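PDB 6CW5: ribokinase from Cryptococcus neoformans var. grubii serotype A, which probably phosphorylates D-ribose at O-5, using ATP and a divalent metal such as magnesium, to give D-ribose 5-phosphate. Local coordinates for residues Gly49-Asn54 / Val169-Pro174; Trp191-Glu196 / Cys282-Phe287; Asn22-Phe27 / Asp275-Gly280; Ala58-Arg61 / Gln65-Leu68. One frame throughout, in Å; residues are numbered along the deposited sequence.

Contact 1 (Gly49-Asn54 / Val169-Pro174); sequences GGKGAN and VFNPSP
Lys51 reaches across to Asn171 and Ser173 with the methylenes near the end of its chain, not with its charge. The close part is small: CE of Lys51 lies 3.3 Å from OG of Ser173, and one carbon back CD of Lys51 lies 3.7 Å from OD1 of Asn171, the two side chains crossing at about a right angle. Asn171 and Ser173 share the same first torsion, trans to the backbone N, which sets OD1 of Asn171 and OG of Ser173 beside the lysine chain; OD1 also takes a weak hydrogen bond from Gln55. The lysine itself is bent at chi2 (-82°) and again at chi4 (-65°), and the second bend carries NZ off these carbons to a salt bridge with Asp281, the predicted proton acceptor, and a hydrogen bond to a bound glycerol. Away from this point the two segments are loosely matched: all three touching residues are partly exposed, only 109 Å² is buried in all, and even the nearest CA atoms, of Lys51 and Ser173, stay 7.9 Å apart. In the predicted sugar site the backbone N of Gly50, the N-cap residue, also bonds the glycerol; Asn54 ND2 does so weakly, its firmer bond going to Asp281. Helix 51-61 starts across from the loop leaving strand 167-170, where Asn171 ND2 bonds to Ile193 O of strand 191-195 and Ser173 also touches helix 196-205.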
loop_
_atom_site.group_PDB
_atom_site.type_symbol
_atom_site.label_atom_id
_atom_site.label_comp_id
_atom_site.label_asym_id
_atom_site.label_seq_id
_atom_site.Cartn_x
_atom_site.Cartn_y
_atom_site.Cartn_z
ATOM N N GLY A 49 -16.081 -4.523 17.016
ATOM C CA GLY A 49 -16.552 -4.260 15.669
ATOM C C GLY A 49 -15.425 -4.171 14.643
ATOM O O GLY A 49 -14.357 -4.763 14.818
ATOM N N GLY A 50 -15.683 -3.411 13.570
ATOM C CA GLY A 50 -14.767 -3.258 12.452
ATOM C C GLY A 50 -15.126 -4.165 11.285
ATOM O O GLY A 50 -15.516 -5.316 11.486
ATOM N N LYS A 51 -15.026 -3.649 10.056
ATOM C CA LYS A 51 -15.365 -4.462 8.881
ATOM C C LYS A 51 -14.575 -5.776 8.861
ATOM O O LYS A 51 -15.151 -6.859 8.675
ATOM C CB LYS A 51 -15.128 -3.649 7.607
ATOM C CG LYS A 51 -16.188 -2.559 7.320
ATOM C CD LYS A 51 -17.423 -3.107 6.643
ATOM C CE LYS A 51 -18.679 -2.255 6.971
ATOM N NZ LYS A 51 -18.965 -2.369 8.469
ATOM N N GLY A 52 -13.274 -5.727 9.134
ATOM C CA GLY A 52 -12.488 -6.952 9.058
ATOM C C GLY A 52 -12.849 -7.947 10.147
ATOM O O GLY A 52 -13.087 -9.127 9.881
ATOM N N ALA A 53 -12.893 -7.491 11.399
ATOM C CA ALA A 53 -13.217 -8.409 12.486
ATOM C C ALA A 53 -14.637 -8.977 12.360
ATOM O O ALA A 53 -14.865 -10.172 12.624
ATOM C CB ALA A 53 -13.054 -7.686 13.833
ATOM N N ASN A 54 -15.615 -8.122 12.033
ATOM C CA ASN A 54 -17.001 -8.577 11.890
ATOM C C ASN A 54 -17.099 -9.671 10.841
ATOM O O ASN A 54 -17.758 -10.701 11.047
ATOM C CB ASN A 54 -17.935 -7.430 11.461
ATOM C CG ASN A 54 -18.228 -6.434 12.560
ATOM O OD1 ASN A 54 -17.968 -6.682 13.727
ATOM N ND2 ASN A 54 -18.792 -5.289 12.177
ATOM N N VAL A 169 -13.054 -11.229 -2.574
ATOM C CA VAL A 169 -14.367 -10.658 -2.285
ATOM C C VAL A 169 -14.131 -9.292 -1.664
ATOM O O VAL A 169 -13.369 -9.178 -0.702
ATOM C CB VAL A 169 -15.171 -11.567 -1.330
ATOM C CG1 VAL A 169 -16.531 -10.979 -1.039
ATOM C CG2 VAL A 169 -15.324 -12.963 -1.918
ATOM N N PHE A 170 -14.745 -8.251 -2.234
ATOM C CA PHE A 170 -14.462 -6.878 -1.813
ATOM C C PHE A 170 -15.757 -6.171 -1.455
ATOM O O PHE A 170 -16.743 -6.275 -2.190
ATOM C CB PHE A 170 -13.755 -6.160 -2.945
ATOM C CG PHE A 170 -13.519 -4.681 -2.729
ATOM C CD1 PHE A 170 -12.855 -4.209 -1.606
ATOM C CD2 PHE A 170 -13.859 -3.774 -3.736
ATOM C CE1 PHE A 170 -12.581 -2.856 -1.459
ATOM C CE2 PHE A 170 -13.612 -2.424 -3.582
ATOM C CZ PHE A 170 -12.947 -1.961 -2.450
ATOM N N ASN A 171 -15.749 -5.450 -0.335
ATOM C CA ASN A 171 -16.886 -4.641 0.108
ATOM C C ASN A 171 -16.368 -3.209 0.245
ATOM O O ASN A 171 -15.564 -2.921 1.156
ATOM C CB ASN A 171 -17.402 -5.221 1.429
ATOM C CG ASN A 171 -18.522 -4.414 2.080
ATOM O OD1 ASN A 171 -18.549 -4.290 3.313
ATOM N ND2 ASN A 171 -19.477 -3.924 1.287
ATOM N N PRO A 172 -16.725 -2.289 -0.653
ATOM C CA PRO A 172 -16.069 -0.950 -0.615
ATOM C C PRO A 172 -16.635 -0.035 0.461
ATOM O O PRO A 172 -17.403 0.905 0.205
ATOM C CB PRO A 172 -16.334 -0.401 -2.014
ATOM C CG PRO A 172 -17.697 -1.078 -2.425
ATOM C CD PRO A 172 -17.648 -2.456 -1.802
ATOM N N SER A 173 -16.248 -0.318 1.705
ATOM C CA SER A 173 -16.783 0.404 2.866
ATOM C C SER A 173 -15.633 0.799 3.780
ATOM O O SER A 173 -14.906 -0.083 4.267
ATOM C CB SER A 173 -17.789 -0.452 3.636
ATOM O OG SER A 173 -18.206 0.249 4.808
ATOM N N PRO A 174 -15.461 2.084 4.095
ATOM C CA PRO A 174 -16.234 3.226 3.556
ATOM C C PRO A 174 -15.974 3.413 2.074
ATOM O O PRO A 174 -15.009 2.864 1.590
ATOM C CB PRO A 174 -15.692 4.415 4.344
ATOM C CG PRO A 174 -14.283 3.959 4.799
ATOM C CD PRO A 174 -14.460 2.500 5.094
#

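Contact 2 (Trp191-Glu196 / Cys282-Phe287); sequences WLIVNE and CFAGYF
Phe287 drives the edge of its ring into the face of Trp191, a T-shaped pair with planes 82° apart and the indole five-membered ring and phenyl centroids separated by 5.1 Å. The phenyl tip does the touching: CZ of Phe287 sits over the middle of the indole, 3.8 Å from CD2 of Trp191. Two torsions set this up. The phenylalanine extends from the helix with CG trans to its backbone N, while the tryptophan takes chi1 -73°, CG opposite its carbonyl carbon, and presents a flat side to the incoming edge. Two residues along the strand, Ile193 holds CG1 in the equivalent place and stretches its chain, so CD1 becomes the probe: it meets CB of Ala284 at 3.9 Å and, obliquely to the ring, CD2 of Phe287 at 3.9 Å, the isoleucine and phenylalanine chains running alongside one another and pointing opposite ways. All four residues are buried, and the contact is apolar. Helix 279-292 runs nearly antiparallel to strand 191-195 (157° between the short axes, 10.2 Å apart), packed on one side of the large sheet. In this enzyme Asn195, at the end of the strand, has been seen to bind ADP, which is absent from this chain. Such helix-on-sheet layering belongs to the alpha/beta core of the PfkB (ribokinase) fold.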
loop_
_atom_site.group_PDB
_atom_site.type_symbol
_atom_site.label_atom_id
_atom_site.label_comp_id
_atom_site.label_asym_id
_atom_site.label_seq_id
_atom_site.Cartn_x
_atom_site.Cartn_y
_atom_site.Cartn_z
ATOM N N TRP A 191 -15.548 -11.229 -6.552
ATOM C CA TRP A 191 -16.882 -10.835 -6.103
ATOM C C TRP A 191 -16.871 -9.440 -5.511
ATOM O O TRP A 191 -16.034 -9.130 -4.660
ATOM C CB TRP A 191 -17.426 -11.792 -5.041
ATOM C CG TRP A 191 -17.838 -13.120 -5.590
ATOM C CD1 TRP A 191 -17.129 -14.283 -5.576
ATOM C CD2 TRP A 191 -19.083 -13.407 -6.227
ATOM N NE1 TRP A 191 -17.872 -15.292 -6.171
ATOM C CE2 TRP A 191 -19.074 -14.768 -6.579
ATOM C CE3 TRP A 191 -20.211 -12.631 -6.531
ATOM C CZ2 TRP A 191 -20.152 -15.382 -7.218
ATOM C CZ3 TRP A 191 -21.287 -13.240 -7.158
ATOM C CH2 TRP A 191 -21.243 -14.604 -7.501
ATOM N N LEU A 192 -17.822 -8.615 -5.937
ATOM C CA LEU A 192 -18.084 -7.326 -5.307
ATOM C C LEU A 192 -19.366 -7.452 -4.494
ATOM O O LEU A 192 -20.387 -7.896 -5.024
ATOM C CB LEU A 192 -18.239 -6.229 -6.370
ATOM C CG LEU A 192 -18.804 -4.872 -5.914
ATOM C CD1 LEU A 192 -17.728 -4.113 -5.096
ATOM C CD2 LEU A 192 -19.231 -4.038 -7.129
ATOM N N ILE A 193 -19.328 -7.033 -3.227
ATOM C CA ILE A 193 -20.514 -6.996 -2.376
ATOM C C ILE A 193 -20.810 -5.540 -2.047
ATOM O O ILE A 193 -19.987 -4.860 -1.417
ATOM C CB ILE A 193 -20.339 -7.804 -1.083
ATOM C CG1 ILE A 193 -19.955 -9.242 -1.382
ATOM C CG2 ILE A 193 -21.666 -7.804 -0.298
ATOM C CD1 ILE A 193 -19.896 -10.099 -0.100
ATOM N N VAL A 194 -21.991 -5.072 -2.447
ATOM C CA VAL A 194 -22.442 -3.701 -2.203
ATOM C C VAL A 194 -23.898 -3.721 -1.764
ATOM O O VAL A 194 -24.617 -4.690 -1.999
ATOM C CB VAL A 194 -22.321 -2.820 -3.472
ATOM C CG1 VAL A 194 -20.846 -2.505 -3.748
ATOM C CG2 VAL A 194 -22.984 -3.515 -4.711
ATOM N N ASN A 195 -24.349 -2.611 -1.140
ATOM C CA ASN A 195 -25.775 -2.324 -1.036
ATOM C C ASN A 195 -26.159 -1.387 -2.178
ATOM O O ASN A 195 -25.309 -0.971 -2.965
ATOM C CB ASN A 195 -26.122 -1.742 0.350
ATOM C CG ASN A 195 -25.363 -0.447 0.660
ATOM O OD1 ASN A 195 -25.183 0.394 -0.213
ATOM N ND2 ASN A 195 -24.907 -0.292 1.907
ATOM N N GLU A 196 -27.458 -1.053 -2.300
ATOM C CA GLU A 196 -27.861 -0.314 -3.497
ATOM C C GLU A 196 -27.220 1.070 -3.565
ATOM O O GLU A 196 -26.956 1.576 -4.660
ATOM C CB GLU A 196 -29.385 -0.191 -3.585
ATOM C CG GLU A 196 -29.995 0.715 -2.535
ATOM C CD GLU A 196 -30.235 0.046 -1.189
ATOM O OE1 GLU A 196 -29.685 -1.047 -0.926
ATOM O OE2 GLU A 196 -31.000 0.630 -0.384
ATOM N N CYS A 282 -22.121 -9.496 8.569
ATOM C CA CYS A 282 -22.570 -10.873 8.739
ATOM C C CYS A 282 -22.811 -11.532 7.387
ATOM O O CYS A 282 -22.290 -12.615 7.102
ATOM C CB CYS A 282 -23.839 -10.903 9.584
ATOM S SG CYS A 282 -24.382 -12.565 9.959
ATOM N N PHE A 283 -23.591 -10.875 6.530
ATOM C CA PHE A 283 -23.863 -11.435 5.213
ATOM C C PHE A 283 -22.571 -11.763 4.468
ATOM O O PHE A 283 -22.411 -12.866 3.929
ATOM C CB PHE A 283 -24.728 -10.463 4.405
ATOM C CG PHE A 283 -25.081 -10.978 3.048
ATOM C CD1 PHE A 283 -26.214 -11.747 2.869
ATOM C CD2 PHE A 283 -24.277 -10.705 1.954
ATOM C CE1 PHE A 283 -26.540 -12.236 1.609
ATOM C CE2 PHE A 283 -24.592 -11.198 0.709
ATOM C CZ PHE A 283 -25.732 -11.958 0.538
ATOM N N ALA A 284 -21.621 -10.824 4.452
ATOM C CA ALA A 284 -20.389 -11.024 3.692
ATOM C C ALA A 284 -19.614 -12.244 4.181
ATOM O O ALA A 284 -19.131 -13.053 3.380
ATOM C CB ALA A 284 -19.513 -9.775 3.790
ATOM N N GLY A 285 -19.443 -12.376 5.497
ATOM C CA GLY A 285 -18.721 -13.530 6.010
ATOM C C GLY A 285 -19.444 -14.848 5.753
ATOM O O GLY A 285 -18.821 -15.848 5.392
ATOM N N TYR A 286 -20.770 -14.871 5.930
ATOM C CA TYR A 286 -21.518 -16.079 5.591
ATOM C C TYR A 286 -21.457 -16.376 4.096
ATOM O O TYR A 286 -21.421 -17.550 3.706
ATOM C CB TYR A 286 -22.980 -15.966 6.052
ATOM C CG TYR A 286 -23.207 -16.665 7.373
ATOM C CD1 TYR A 286 -23.717 -17.963 7.412
ATOM C CD2 TYR A 286 -22.858 -16.049 8.579
ATOM C CE1 TYR A 286 -23.898 -18.629 8.625
ATOM C CE2 TYR A 286 -23.035 -16.709 9.803
ATOM C CZ TYR A 286 -23.556 -17.997 9.811
ATOM O OH TYR A 286 -23.732 -18.674 10.997
ATOM N N PHE A 287 -21.436 -15.341 3.251
ATOM C CA PHE A 287 -21.316 -15.585 1.817
ATOM C C PHE A 287 -19.979 -16.223 1.479
ATOM O O PHE A 287 -19.919 -17.194 0.725
ATOM C CB PHE A 287 -21.508 -14.282 1.050
ATOM C CG PHE A 287 -21.294 -14.416 -0.439
ATOM C CD1 PHE A 287 -22.238 -15.058 -1.233
ATOM C CD2 PHE A 287 -20.162 -13.881 -1.044
ATOM C CE1 PHE A 287 -22.064 -15.182 -2.604
ATOM C CE2 PHE A 287 -19.969 -14.003 -2.410
ATOM C CZ PHE A 287 -20.926 -14.655 -3.197
#

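Contact 3 (Asn22-Phe27 / Asp275-Gly280); sequences NIDEFF and DTTGAG
Thr277 meets the rim of the Phe26 ring: its OG1 lies close to the ring plane, 3.6 Å from CE1 of Phe26, while its methyl carbon CG2 stands 3.9 Å from CZ of Phe26. The two side chains come from opposite directions. An oxygen at the weakly positive C-H rim, as OG1 of Thr277 is here, is probably mildly favourable. Asp275 adds a second oxygen near the same ring corner, OD1 at 4.0 Å from CE1 of Phe26, placed obliquely, with its carboxylate plane turned almost perpendicular to the ring (88°). Asp24 adds little, its OD2 coming 4.2 Å from CG2 of Thr277.

In the next shell, an Asx turn shapes the loop. OD2 of Asp275 accepts the backbone N of Thr277 at 2.8 Å, from above the carboxylate plane and with a bent N-H...O angle of 140°, and this ties the two residues together. Both are predicted potassium ligands, and the loop is poorly ordered, so its details deserve caution. Phe26 is buried, and its chi1 of -67°, with CG opposite the carbonyl carbon, sends the ring out toward that loop. Asp24, predicted to bind substrate, holds the bound glycerol through OD2. Strand 22-29 lies between strands 43-49 and 102-109 of the small sheet; Phe26 touches both, and the loop 275-278 faces it just before helix 279-292 begins.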
loop_
_atom_site.group_PDB
_atom_site.type_symbol
_atom_site.label_atom_id
_atom_site.label_comp_id
_atom_site.label_asym_id
_atom_site.label_seq_id
_atom_site.Cartn_x
_atom_site.Cartn_y
_atom_site.Cartn_z
ATOM N N ASN A 22 -12.272 -2.576 14.967
ATOM C CA ASN A 22 -12.734 -1.358 15.616
ATOM C C ASN A 22 -13.314 -1.685 16.977
ATOM O O ASN A 22 -13.930 -2.738 17.179
ATOM C CB ASN A 22 -13.843 -0.649 14.829
ATOM C CG ASN A 22 -13.353 -0.060 13.523
ATOM O OD1 ASN A 22 -12.196 0.310 13.387
ATOM N ND2 ASN A 22 -14.250 0.069 12.589
ATOM N N ILE A 23 -13.126 -0.759 17.900
ATOM C CA ILE A 23 -13.970 -0.702 19.090
ATOM C C ILE A 23 -15.124 0.219 18.720
ATOM O O ILE A 23 -14.907 1.400 18.454
ATOM C CB ILE A 23 -13.198 -0.204 20.311
ATOM C CG1 ILE A 23 -12.080 -1.202 20.621
ATOM C CG2 ILE A 23 -14.151 -0.036 21.507
ATOM C CD1 ILE A 23 -11.134 -0.751 21.740
ATOM N N ASP A 24 -16.344 -0.331 18.670
ATOM C CA ASP A 24 -17.532 0.426 18.305
ATOM C C ASP A 24 -18.088 1.078 19.558
ATOM O O ASP A 24 -18.310 0.402 20.560
ATOM C CB ASP A 24 -18.610 -0.480 17.707
ATOM C CG ASP A 24 -18.258 -0.982 16.299
ATOM O OD1 ASP A 24 -17.221 -0.564 15.745
ATOM O OD2 ASP A 24 -19.055 -1.776 15.768
ATOM N N GLU A 25 -18.353 2.374 19.484
ATOM C CA GLU A 25 -19.021 3.075 20.570
ATOM C C GLU A 25 -20.372 3.530 20.049
ATOM O O GLU A 25 -20.436 4.402 19.173
ATOM C CB GLU A 25 -18.178 4.245 21.032
ATOM C CG GLU A 25 -16.941 3.805 21.771
ATOM C CD GLU A 25 -16.168 4.992 22.290
ATOM O OE1 GLU A 25 -15.644 5.748 21.462
ATOM O OE2 GLU A 25 -16.122 5.183 23.524
ATOM N N PHE A 26 -21.442 2.913 20.564
ATOM C CA PHE A 26 -22.806 3.282 20.198
ATOM C C PHE A 26 -23.317 4.325 21.184
ATOM O O PHE A 26 -23.589 3.999 22.340
ATOM C CB PHE A 26 -23.731 2.075 20.222
ATOM C CG PHE A 26 -23.415 1.060 19.169
ATOM C CD1 PHE A 26 -24.049 1.112 17.936
ATOM C CD2 PHE A 26 -22.479 0.062 19.409
ATOM C CE1 PHE A 26 -23.751 0.179 16.950
ATOM C CE2 PHE A 26 -22.174 -0.883 18.424
ATOM C CZ PHE A 26 -22.811 -0.819 17.201
ATOM N N PHE A 27 -23.502 5.550 20.698
ATOM C CA PHE A 27 -24.117 6.634 21.455
ATOM C C PHE A 27 -25.603 6.701 21.106
ATOM O O PHE A 27 -25.970 7.037 19.972
ATOM C CB PHE A 27 -23.409 7.943 21.130
ATOM C CG PHE A 27 -22.027 8.032 21.682
ATOM C CD1 PHE A 27 -21.802 8.594 22.928
ATOM C CD2 PHE A 27 -20.940 7.579 20.947
ATOM C CE1 PHE A 27 -20.494 8.671 23.446
ATOM C CE2 PHE A 27 -19.648 7.652 21.442
ATOM C CZ PHE A 27 -19.408 8.203 22.687
ATOM N N ASP A 275 -30.683 -3.922 15.687
ATOM C CA ASP A 275 -29.566 -3.141 15.175
ATOM C C ASP A 275 -28.945 -3.843 13.979
ATOM O O ASP A 275 -28.569 -5.017 14.063
ATOM C CB ASP A 275 -28.505 -2.912 16.258
ATOM C CG ASP A 275 -27.431 -1.931 15.823
ATOM O OD1 ASP A 275 -27.537 -0.719 16.145
ATOM O OD2 ASP A 275 -26.487 -2.381 15.149
ATOM N N THR A 276 -28.828 -3.120 12.873
ATOM C CA THR A 276 -28.311 -3.684 11.638
ATOM C C THR A 276 -26.827 -3.407 11.441
ATOM O O THR A 276 -26.288 -3.747 10.385
ATOM C CB THR A 276 -29.111 -3.160 10.438
ATOM O OG1 THR A 276 -29.046 -1.726 10.400
ATOM C CG2 THR A 276 -30.569 -3.587 10.549
ATOM N N THR A 277 -26.154 -2.789 12.414
ATOM C CA THR A 277 -24.709 -2.643 12.296
ATOM C C THR A 277 -24.085 -4.024 12.169
ATOM O O THR A 277 -24.398 -4.935 12.944
ATOM C CB THR A 277 -24.118 -1.903 13.502
ATOM O OG1 THR A 277 -24.627 -0.560 13.553
ATOM C CG2 THR A 277 -22.593 -1.867 13.426
ATOM N N GLY A 278 -23.230 -4.188 11.164
ATOM C CA GLY A 278 -22.625 -5.474 10.898
ATOM C C GLY A 278 -23.539 -6.530 10.311
ATOM O O GLY A 278 -23.065 -7.639 10.045
ATOM N N ALA A 279 -24.834 -6.245 10.119
ATOM C CA ALA A 279 -25.682 -7.184 9.387
ATOM C C ALA A 279 -25.152 -7.403 7.979
ATOM O O ALA A 279 -25.125 -8.538 7.483
ATOM C CB ALA A 279 -27.128 -6.690 9.343
ATOM N N GLY A 280 -24.709 -6.329 7.318
ATOM C CA GLY A 280 -24.030 -6.499 6.045
ATOM C C GLY A 280 -22.729 -7.264 6.201
ATOM O O GLY A 280 -22.387 -8.093 5.364
#

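Contact 4 (Ala58-Arg61 / Gln65-Leu68)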
loop_
_atom_site.group_PDB
_atom_site.type_symbol
_atom_site.label_atom_id
_atom_site.label_comp_id
_atom_site.label_asym_id
_atom_site.label_seq_id
_atom_site.Cartn_x
_atom_site.Cartn_y
_atom_site.Cartn_z
ATOM N N ALA A 58 -17.861 -13.721 11.255
ATOM C CA ALA A 58 -18.967 -14.382 10.571
ATOM C C ALA A 58 -18.487 -15.574 9.759
ATOM O O ALA A 58 -19.158 -16.608 9.729
ATOM C CB ALA A 58 -19.711 -13.381 9.679
ATOM N N VAL A 59 -17.325 -15.466 9.105
ATOM C CA VAL A 59 -16.793 -16.644 8.413
ATOM C C VAL A 59 -16.624 -17.777 9.406
ATOM O O VAL A 59 -17.045 -18.911 9.165
ATOM C CB VAL A 59 -15.466 -16.324 7.693
ATOM C CG1 VAL A 59 -14.878 -17.607 7.073
ATOM C CG2 VAL A 59 -15.668 -15.275 6.604
ATOM N N ALA A 60 -16.035 -17.467 10.568
ATOM C CA ALA A 60 -15.792 -18.483 11.585
ATOM C C ALA A 60 -17.096 -19.050 12.133
ATOM O O ALA A 60 -17.240 -20.264 12.297
ATOM C CB ALA A 60 -14.942 -17.887 12.712
ATOM N N ARG A 61 -18.057 -18.182 12.450
ATOM C CA ARG A 61 -19.315 -18.686 12.990
ATOM C C ARG A 61 -20.052 -19.539 11.967
ATOM O O ARG A 61 -20.774 -20.466 12.336
ATOM C CB ARG A 61 -20.195 -17.532 13.463
ATOM N N GLN A 65 -12.662 -21.836 7.874
ATOM C CA GLN A 65 -11.340 -21.546 8.417
ATOM C C GLN A 65 -10.948 -20.155 7.977
ATOM O O GLN A 65 -10.948 -19.872 6.775
ATOM C CB GLN A 65 -10.306 -22.544 7.911
ATOM C CG GLN A 65 -10.564 -23.961 8.326
ATOM C CD GLN A 65 -9.992 -24.224 9.683
ATOM O OE1 GLN A 65 -8.853 -24.675 9.801
ATOM N NE2 GLN A 65 -10.759 -23.914 10.727
ATOM N N VAL A 66 -10.623 -19.275 8.928
ATOM C CA VAL A 66 -10.371 -17.888 8.565
ATOM C C VAL A 66 -9.279 -17.338 9.459
ATOM O O VAL A 66 -9.138 -17.735 10.625
ATOM C CB VAL A 66 -11.666 -17.039 8.658
ATOM C CG1 VAL A 66 -12.273 -17.117 10.085
ATOM C CG2 VAL A 66 -11.400 -15.623 8.222
ATOM N N GLU A 67 -8.466 -16.464 8.882
ATOM C CA GLU A 67 -7.393 -15.742 9.566
ATOM C C GLU A 67 -7.574 -14.254 9.315
ATOM O O GLU A 67 -7.949 -13.866 8.212
ATOM C CB GLU A 67 -6.003 -16.142 9.045
ATOM C CG GLU A 67 -5.628 -17.602 9.213
ATOM C CD GLU A 67 -4.863 -17.883 10.490
ATOM O OE1 GLU A 67 -4.245 -16.956 11.072
ATOM O OE2 GLU A 67 -4.888 -19.055 10.913
ATOM N N LEU A 68 -7.283 -13.421 10.317
ATOM C CA LEU A 68 -7.386 -11.968 10.183
ATOM C C LEU A 68 -5.995 -11.339 10.208
ATOM O O LEU A 68 -5.162 -11.688 11.062
ATOM C CB LEU A 68 -8.263 -11.383 11.297
ATOM C CG LEU A 68 -8.401 -9.855 11.298
ATOM C CD1 LEU A 68 -9.109 -9.362 10.034
ATOM C CD2 LEU A 68 -9.153 -9.383 12.566
#
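Val66 packs its branched side chain against Val59 and Ala60, two successive residues near the end of helix 51-61. The valines meet at a slant, not end on: CG1 of Val59 comes to 3.6 Å from CB of Val66, and the two CB atoms, of Val59 and Val66, are 4.0 Å apart. Val59 aims that methyl across the gap by placing CG1 trans to its backbone N (chi1 175°). In Val66 the methyl CG1 sits between the backbone N and the carbonyl carbon (chi1 57°), a less roomy place for a valine branch. From there it reaches past Val59 to the next residue, where it lies 3.8 Å from CB of Ala60 and at the same distance, 3.8 Å, from the backbone N of Ala60. Its other methyl, CG2, stays farther back, 4.2 Å from CG1 of Val59. The contact is apolar, and Val59 and Val66 are both buried, with Ala60 partly exposed. Only three residues separate the segments, so this packing closes the tight helix-to-strand turn of an alpha/beta unit. Strand 66-73 lies between strands 15-18 and 93-96 of the large sheet; Val66 also rests on Cys15 and Val17, and Ala60 reaches the loop at Val88.

Overall arrangement
Along the chain, contact 3 encloses contact 1, which in turn encloses contact 4; contact 2 opens after contact 1 closes and crosses contact 3. Contacts 1, 2 and 4 all reach the large nine-stranded sheet; contact 3 uses the small four-stranded one. Contacts 1 and 2, centres about 9 Å apart, join through neighbouring strands 167-170 and 191-195, while contacts 1 and 4 share helix 51-61, centres about 13 Å apart. Helix 279-292 links contacts 2 and 3, centres about 16 Å apart. Contacts 1 and 3 meet through a probable hydrogen bond, Gly49 N to Asn22 O, 2.8 Å, between neighbouring small-sheet strands; Asn22 and the start of helix 51-61 belong to the predicted ribose site.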